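PDB 5NOA: family 88 glycosyl hydrolase from Bacteroides thetaiotaomicron, which probably cleaves glycosidic linkages of complex plant polysaccharides such as the arabinogalactan of gum arabic, by hydrolysis or as a lyase. Local coordinates for residues 145-156 with 180-191. Numbering follows the deposited sequence.
Sequences EYQMSTPNNDYW and LYLEKLHEYLAY
M148 and Y188 show how one knob can join two helices while one ring anchors the loop between them; the axes of helix 145-149 and helix 180-191 cross at 59°. The M148 side chain fits into the hole formed by L180, Y181, K184 and Y188: its CB meets L180 CD2 at 3.7 Å, CG runs antiparallel to the aliphatic start of K184, SD makes an oblique Met-aromatic contact with Y181, and the bend at chi3 (-65°) sets CE over the centre of that ring, a CH-pi contact 3.6 Å from the centroid. At the ring's edge, Y181 OH donates to E145 OE2 (2.7 Å) on the anti side of a carboxylate that R141 also engages. Replacing Y181 by an alanine would probably leave the M148 methyl without its aromatic floor and E145 OE2 without this donor. Further along, Y188 CB rests on one face of W156, 3.4 Å from the six-membered-ring centroid, while the Y188 ring turns its edge to the same indole and receives the edge of Y155. A single knob-into-hole contact between helices 135-149 and 180-196, with an aromatic cluster fastening the intervening loop, suits the six-hairpin (alpha/alpha)6 barrel of glycoside hydrolase family 88.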
loop_
_atom_site.group_PDB
_atom_site.type_symbol
_atom_site.label_atom_id
_atom_site.label_comp_id
_atom_site.label_asym_id
_atom_site.label_seq_id
_atom_site.Cartn_x
_atom_site.Cartn_y
_atom_site.Cartn_z
ATOM N N GLU A 145 11.017 -7.881 -16.624
ATOM C CA GLU A 145 11.002 -8.316 -18.014
ATOM C C GLU A 145 11.189 -9.833 -18.133
ATOM O O GLU A 145 10.535 -10.457 -18.966
ATOM C CB GLU A 145 11.940 -7.471 -18.861
ATOM C CG GLU A 145 11.418 -6.026 -18.910
ATOM C CD GLU A 145 12.392 -4.930 -19.319
ATOM O OE1 GLU A 145 13.472 -5.240 -19.890
ATOM O OE2 GLU A 145 12.072 -3.721 -19.069
ATOM N N TYR A 146 12.026 -10.447 -17.283
ATOM C CA TYR A 146 12.071 -11.897 -17.249
ATOM C C TYR A 146 10.719 -12.460 -16.797
ATOM O O TYR A 146 10.148 -13.358 -17.419
ATOM C CB TYR A 146 13.176 -12.408 -16.318
ATOM C CG TYR A 146 13.099 -13.914 -16.190
ATOM C CD1 TYR A 146 13.513 -14.739 -17.241
ATOM C CD2 TYR A 146 12.563 -14.516 -15.058
ATOM C CE1 TYR A 146 13.372 -16.112 -17.150
ATOM C CE2 TYR A 146 12.455 -15.885 -14.957
ATOM C CZ TYR A 146 12.851 -16.686 -15.996
ATOM O OH TYR A 146 12.736 -18.052 -15.904
ATOM N N GLN A 147 10.171 -11.932 -15.713
ATOM C CA GLN A 147 8.878 -12.400 -15.235
ATOM C C GLN A 147 7.823 -12.353 -16.329
ATOM O O GLN A 147 7.082 -13.311 -16.541
ATOM C CB GLN A 147 8.444 -11.591 -14.034
ATOM C CG GLN A 147 7.165 -12.047 -13.380
ATOM C CD GLN A 147 6.933 -11.344 -12.074
ATOM O OE1 GLN A 147 7.864 -11.136 -11.303
ATOM N NE2 GLN A 147 5.678 -11.019 -11.806
ATOM N N MET A 148 7.755 -11.235 -17.047
ATOM C CA MET A 148 6.737 -11.080 -18.084
ATOM C C MET A 148 6.933 -12.039 -19.266
ATOM O O MET A 148 5.984 -12.340 -19.973
ATOM C CB MET A 148 6.669 -9.636 -18.583
ATOM C CG MET A 148 6.184 -8.675 -17.516
ATOM S SD MET A 148 5.931 -7.002 -18.136
ATOM C CE MET A 148 7.576 -6.485 -18.594
ATOM N N SER A 149 8.152 -12.533 -19.448
ATOM C CA SER A 149 8.451 -13.498 -20.499
ATOM C C SER A 149 8.003 -14.883 -20.173
ATOM O O SER A 149 7.884 -15.732 -21.056
ATOM C CB SER A 149 9.958 -13.524 -20.811
ATOM O OG SER A 149 10.742 -14.257 -19.895
ATOM N N THR A 150 7.767 -15.167 -18.903
ATOM C CA THR A 150 7.322 -16.505 -18.484
ATOM C C THR A 150 5.822 -16.652 -18.806
ATOM O O THR A 150 5.122 -15.654 -18.924
ATOM C CB THR A 150 7.556 -16.755 -16.983
ATOM O OG1 THR A 150 6.677 -15.953 -16.196
ATOM C CG2 THR A 150 8.995 -16.526 -16.611
ATOM N N PRO A 151 5.344 -17.905 -18.928
ATOM C CA PRO A 151 3.910 -18.076 -19.201
ATOM C C PRO A 151 3.022 -17.897 -17.997
ATOM O O PRO A 151 1.815 -17.767 -18.163
ATOM C CB PRO A 151 3.797 -19.520 -19.728
ATOM C CG PRO A 151 5.079 -20.173 -19.456
ATOM C CD PRO A 151 6.105 -19.157 -19.085
ATOM N N ASN A 152 3.577 -17.955 -16.789
ATOM C CA ASN A 152 2.756 -18.086 -15.603
ATOM C C ASN A 152 1.898 -16.826 -15.423
ATOM O O ASN A 152 2.361 -15.711 -15.648
ATOM C CB ASN A 152 3.638 -18.240 -14.352
ATOM C CG ASN A 152 4.741 -19.251 -14.484
ATOM O OD1 ASN A 152 5.513 -19.244 -15.440
ATOM N ND2 ASN A 152 4.900 -20.038 -13.445
ATOM N N ASN A 153 0.676 -17.000 -14.944
ATOM C CA ASN A 153 -0.212 -15.861 -14.660
ATOM C C ASN A 153 -0.467 -15.637 -13.167
ATOM O O ASN A 153 -1.252 -14.774 -12.830
ATOM C CB ASN A 153 -1.562 -15.998 -15.399
ATOM C CG ASN A 153 -2.471 -17.027 -14.778
ATOM O OD1 ASN A 153 -2.016 -17.962 -14.139
ATOM N ND2 ASN A 153 -3.775 -16.873 -14.972
ATOM N N ASP A 154 0.189 -16.424 -12.312
ATOM C CA ASP A 154 -0.243 -16.572 -10.917
ATOM C C ASP A 154 0.766 -15.963 -9.915
ATOM O O ASP A 154 0.844 -16.397 -8.759
ATOM C CB ASP A 154 -0.508 -18.042 -10.586
ATOM C CG ASP A 154 0.699 -18.923 -10.752
ATOM O OD1 ASP A 154 1.714 -18.508 -11.318
ATOM O OD2 ASP A 154 0.569 -20.095 -10.358
ATOM N N TYR A 155 1.494 -14.959 -10.364
ATOM C CA TYR A 155 2.468 -14.287 -9.516
ATOM C C TYR A 155 1.843 -13.553 -8.334
ATOM O O TYR A 155 2.522 -13.381 -7.332
ATOM C CB TYR A 155 3.343 -13.318 -10.334
ATOM C CG TYR A 155 4.302 -14.062 -11.239
ATOM C CD1 TYR A 155 5.417 -14.671 -10.695
ATOM C CD2 TYR A 155 4.063 -14.222 -12.607
ATOM C CE1 TYR A 155 6.268 -15.423 -11.478
ATOM C CE2 TYR A 155 4.958 -14.943 -13.395
ATOM C CZ TYR A 155 6.046 -15.542 -12.821
ATOM O OH TYR A 155 6.942 -16.295 -13.545
ATOM N N TRP A 156 0.617 -13.051 -8.486
ATOM C CA TRP A 156 -0.036 -12.225 -7.450
ATOM C C TRP A 156 -1.120 -13.065 -6.782
ATOM O O TRP A 156 -2.322 -12.979 -7.089
ATOM C CB TRP A 156 -0.575 -10.921 -8.012
ATOM C CG TRP A 156 0.483 -10.055 -8.626
ATOM C CD1 TRP A 156 1.845 -10.205 -8.512
ATOM C CD2 TRP A 156 0.281 -8.937 -9.514
ATOM N NE1 TRP A 156 2.481 -9.264 -9.284
ATOM C CE2 TRP A 156 1.550 -8.464 -9.891
ATOM C CE3 TRP A 156 -0.860 -8.276 -10.033
ATOM C CZ2 TRP A 156 1.706 -7.385 -10.768
ATOM C CZ3 TRP A 156 -0.699 -7.253 -10.869
ATOM C CH2 TRP A 156 0.561 -6.800 -11.234
ATOM N N LEU A 180 4.148 -4.063 -22.836
ATOM C CA LEU A 180 3.992 -5.322 -22.151
ATOM C C LEU A 180 3.736 -5.129 -20.655
ATOM O O LEU A 180 3.001 -5.906 -20.073
ATOM C CB LEU A 180 5.192 -6.233 -22.414
ATOM C CG LEU A 180 5.059 -7.653 -21.904
ATOM C CD1 LEU A 180 3.934 -8.411 -22.621
ATOM C CD2 LEU A 180 6.383 -8.374 -22.084
ATOM N N TYR A 181 4.340 -4.103 -20.048
ATOM C CA TYR A 181 4.065 -3.834 -18.618
ATOM C C TYR A 181 2.580 -3.668 -18.333
ATOM O O TYR A 181 2.096 -4.131 -17.307
ATOM C CB TYR A 181 4.831 -2.599 -18.139
ATOM C CG TYR A 181 6.299 -2.826 -17.881
ATOM C CD1 TYR A 181 6.709 -3.485 -16.741
ATOM C CD2 TYR A 181 7.285 -2.381 -18.767
ATOM C CE1 TYR A 181 8.054 -3.708 -16.491
ATOM C CE2 TYR A 181 8.617 -2.612 -18.517
ATOM C CZ TYR A 181 8.991 -3.270 -17.371
ATOM O OH TYR A 181 10.308 -3.492 -17.076
ATOM N N LEU A 182 1.874 -2.996 -19.235
ATOM C CA LEU A 182 0.456 -2.752 -19.011
ATOM C C LEU A 182 -0.426 -3.936 -19.358
ATOM O O LEU A 182 -1.471 -4.146 -18.745
ATOM C CB LEU A 182 0.017 -1.453 -19.707
ATOM C CG LEU A 182 0.819 -0.209 -19.315
ATOM C CD1 LEU A 182 0.264 1.018 -20.042
ATOM C CD2 LEU A 182 0.854 0.002 -17.819
ATOM N N GLU A 183 0.020 -4.740 -20.310
ATOM C CA GLU A 183 -0.664 -5.982 -20.600
ATOM C C GLU A 183 -0.562 -6.975 -19.441
ATOM O O GLU A 183 -1.550 -7.614 -19.028
ATOM C CB GLU A 183 -0.117 -6.609 -21.867
ATOM C CG GLU A 183 -0.678 -7.969 -22.217
ATOM C CD GLU A 183 -2.185 -8.021 -22.329
ATOM O OE1 GLU A 183 -2.812 -7.055 -22.893
ATOM O OE2 GLU A 183 -2.728 -9.072 -21.849
ATOM N N LYS A 184 0.633 -7.100 -18.904
ATOM C CA LYS A 184 0.866 -8.007 -17.782
ATOM C C LYS A 184 0.281 -7.507 -16.473
ATOM O O LYS A 184 -0.141 -8.333 -15.659
ATOM C CB LYS A 184 2.357 -8.343 -17.710
ATOM C CG LYS A 184 2.811 -9.223 -18.880
ATOM C CD LYS A 184 2.411 -10.674 -18.678
ATOM C CE LYS A 184 2.796 -11.553 -19.854
ATOM N NZ LYS A 184 2.466 -12.972 -19.583
ATOM N N LEU A 185 0.239 -6.189 -16.265
ATOM C CA LEU A 185 -0.522 -5.665 -15.118
ATOM C C LEU A 185 -1.927 -6.249 -15.152
ATOM O O LEU A 185 -2.451 -6.750 -14.147
ATOM C CB LEU A 185 -0.564 -4.134 -15.221
ATOM C CG LEU A 185 -1.537 -3.414 -14.276
ATOM C CD1 LEU A 185 -1.209 -3.670 -12.845
ATOM C CD2 LEU A 185 -1.526 -1.948 -14.615
ATOM N N HIS A 186 -2.565 -6.190 -16.337
ATOM C CA HIS A 186 -3.930 -6.699 -16.438
ATOM C C HIS A 186 -4.000 -8.209 -16.214
ATOM O O HIS A 186 -4.871 -8.688 -15.481
ATOM C CB HIS A 186 -4.502 -6.348 -17.781
ATOM C CG HIS A 186 -5.912 -6.744 -17.919
ATOM N ND1 HIS A 186 -6.290 -7.872 -18.596
ATOM C CD2 HIS A 186 -7.043 -6.216 -17.397
ATOM C CE1 HIS A 186 -7.602 -8.009 -18.524
ATOM N NE2 HIS A 186 -8.084 -7.020 -17.789
ATOM N N GLU A 187 -3.092 -8.954 -16.848
ATOM C CA GLU A 187 -3.135 -10.403 -16.737
ATOM C C GLU A 187 -2.932 -10.847 -15.282
ATOM O O GLU A 187 -3.672 -11.697 -14.759
ATOM C CB GLU A 187 -2.068 -11.010 -17.631
ATOM C CG GLU A 187 -2.082 -12.517 -17.576
ATOM C CD GLU A 187 -1.143 -13.183 -18.526
ATOM O OE1 GLU A 187 -0.343 -12.518 -19.195
ATOM O OE2 GLU A 187 -1.224 -14.440 -18.549
ATOM N N TYR A 188 -1.963 -10.252 -14.611
ATOM C CA TYR A 188 -1.672 -10.650 -13.236
ATOM C C TYR A 188 -2.782 -10.225 -12.272
ATOM O O TYR A 188 -3.105 -10.964 -11.335
ATOM C CB TYR A 188 -0.302 -10.140 -12.781
ATOM C CG TYR A 188 0.897 -10.645 -13.572
ATOM C CD1 TYR A 188 0.875 -11.819 -14.305
ATOM C CD2 TYR A 188 2.057 -9.882 -13.592
ATOM C CE1 TYR A 188 2.024 -12.246 -14.990
ATOM C CE2 TYR A 188 3.158 -10.264 -14.295
ATOM C CZ TYR A 188 3.143 -11.466 -14.991
ATOM O OH TYR A 188 4.283 -11.826 -15.661
ATOM N N LEU A 189 -3.359 -9.045 -12.470
ATOM C CA LEU A 189 -4.456 -8.611 -11.612
ATOM C C LEU A 189 -5.699 -9.439 -11.884
ATOM O O LEU A 189 -6.420 -9.798 -10.957
ATOM C CB LEU A 189 -4.744 -7.151 -11.835
ATOM C CG LEU A 189 -5.961 -6.593 -11.088
ATOM C CD1 LEU A 189 -5.823 -6.754 -9.605
ATOM C CD2 LEU A 189 -6.168 -5.140 -11.422
ATOM N N ALA A 190 -5.948 -9.787 -13.149
ATOM C CA ALA A 190 -7.111 -10.595 -13.457
ATOM C C ALA A 190 -7.033 -11.923 -12.711
ATOM O O ALA A 190 -8.062 -12.426 -12.194
ATOM C CB ALA A 190 -7.243 -10.793 -14.969
ATOM N N TYR A 191 -5.842 -12.517 -12.626
ATOM C CA TYR A 191 -5.675 -13.737 -11.845
ATOM C C TYR A 191 -6.012 -13.535 -10.389
ATOM O O TYR A 191 -6.819 -14.235 -9.816
ATOM C CB TYR A 191 -4.235 -14.237 -11.927
ATOM C CG TYR A 191 -4.007 -15.389 -11.012
ATOM C CD1 TYR A 191 -4.429 -16.644 -11.386
ATOM C CD2 TYR A 191 -3.442 -15.227 -9.748
ATOM C CE1 TYR A 191 -4.292 -17.733 -10.551
ATOM C CE2 TYR A 191 -3.287 -16.296 -8.906
ATOM C CZ TYR A 191 -3.727 -17.542 -9.314
ATOM O OH TYR A 191 -3.588 -18.602 -8.471
HETATM O O HOH W 1 3.849 -14.003 -17.195
HETATM O O HOH W 2 3.880 -14.679 -21.384
HETATM O O HOH W 3 0.898 -15.632 -19.639
HETATM O O HOH W 4 -1.043 -12.935 -10.786
HETATM O O HOH W 5 -4.877 -13.956 -15.889
#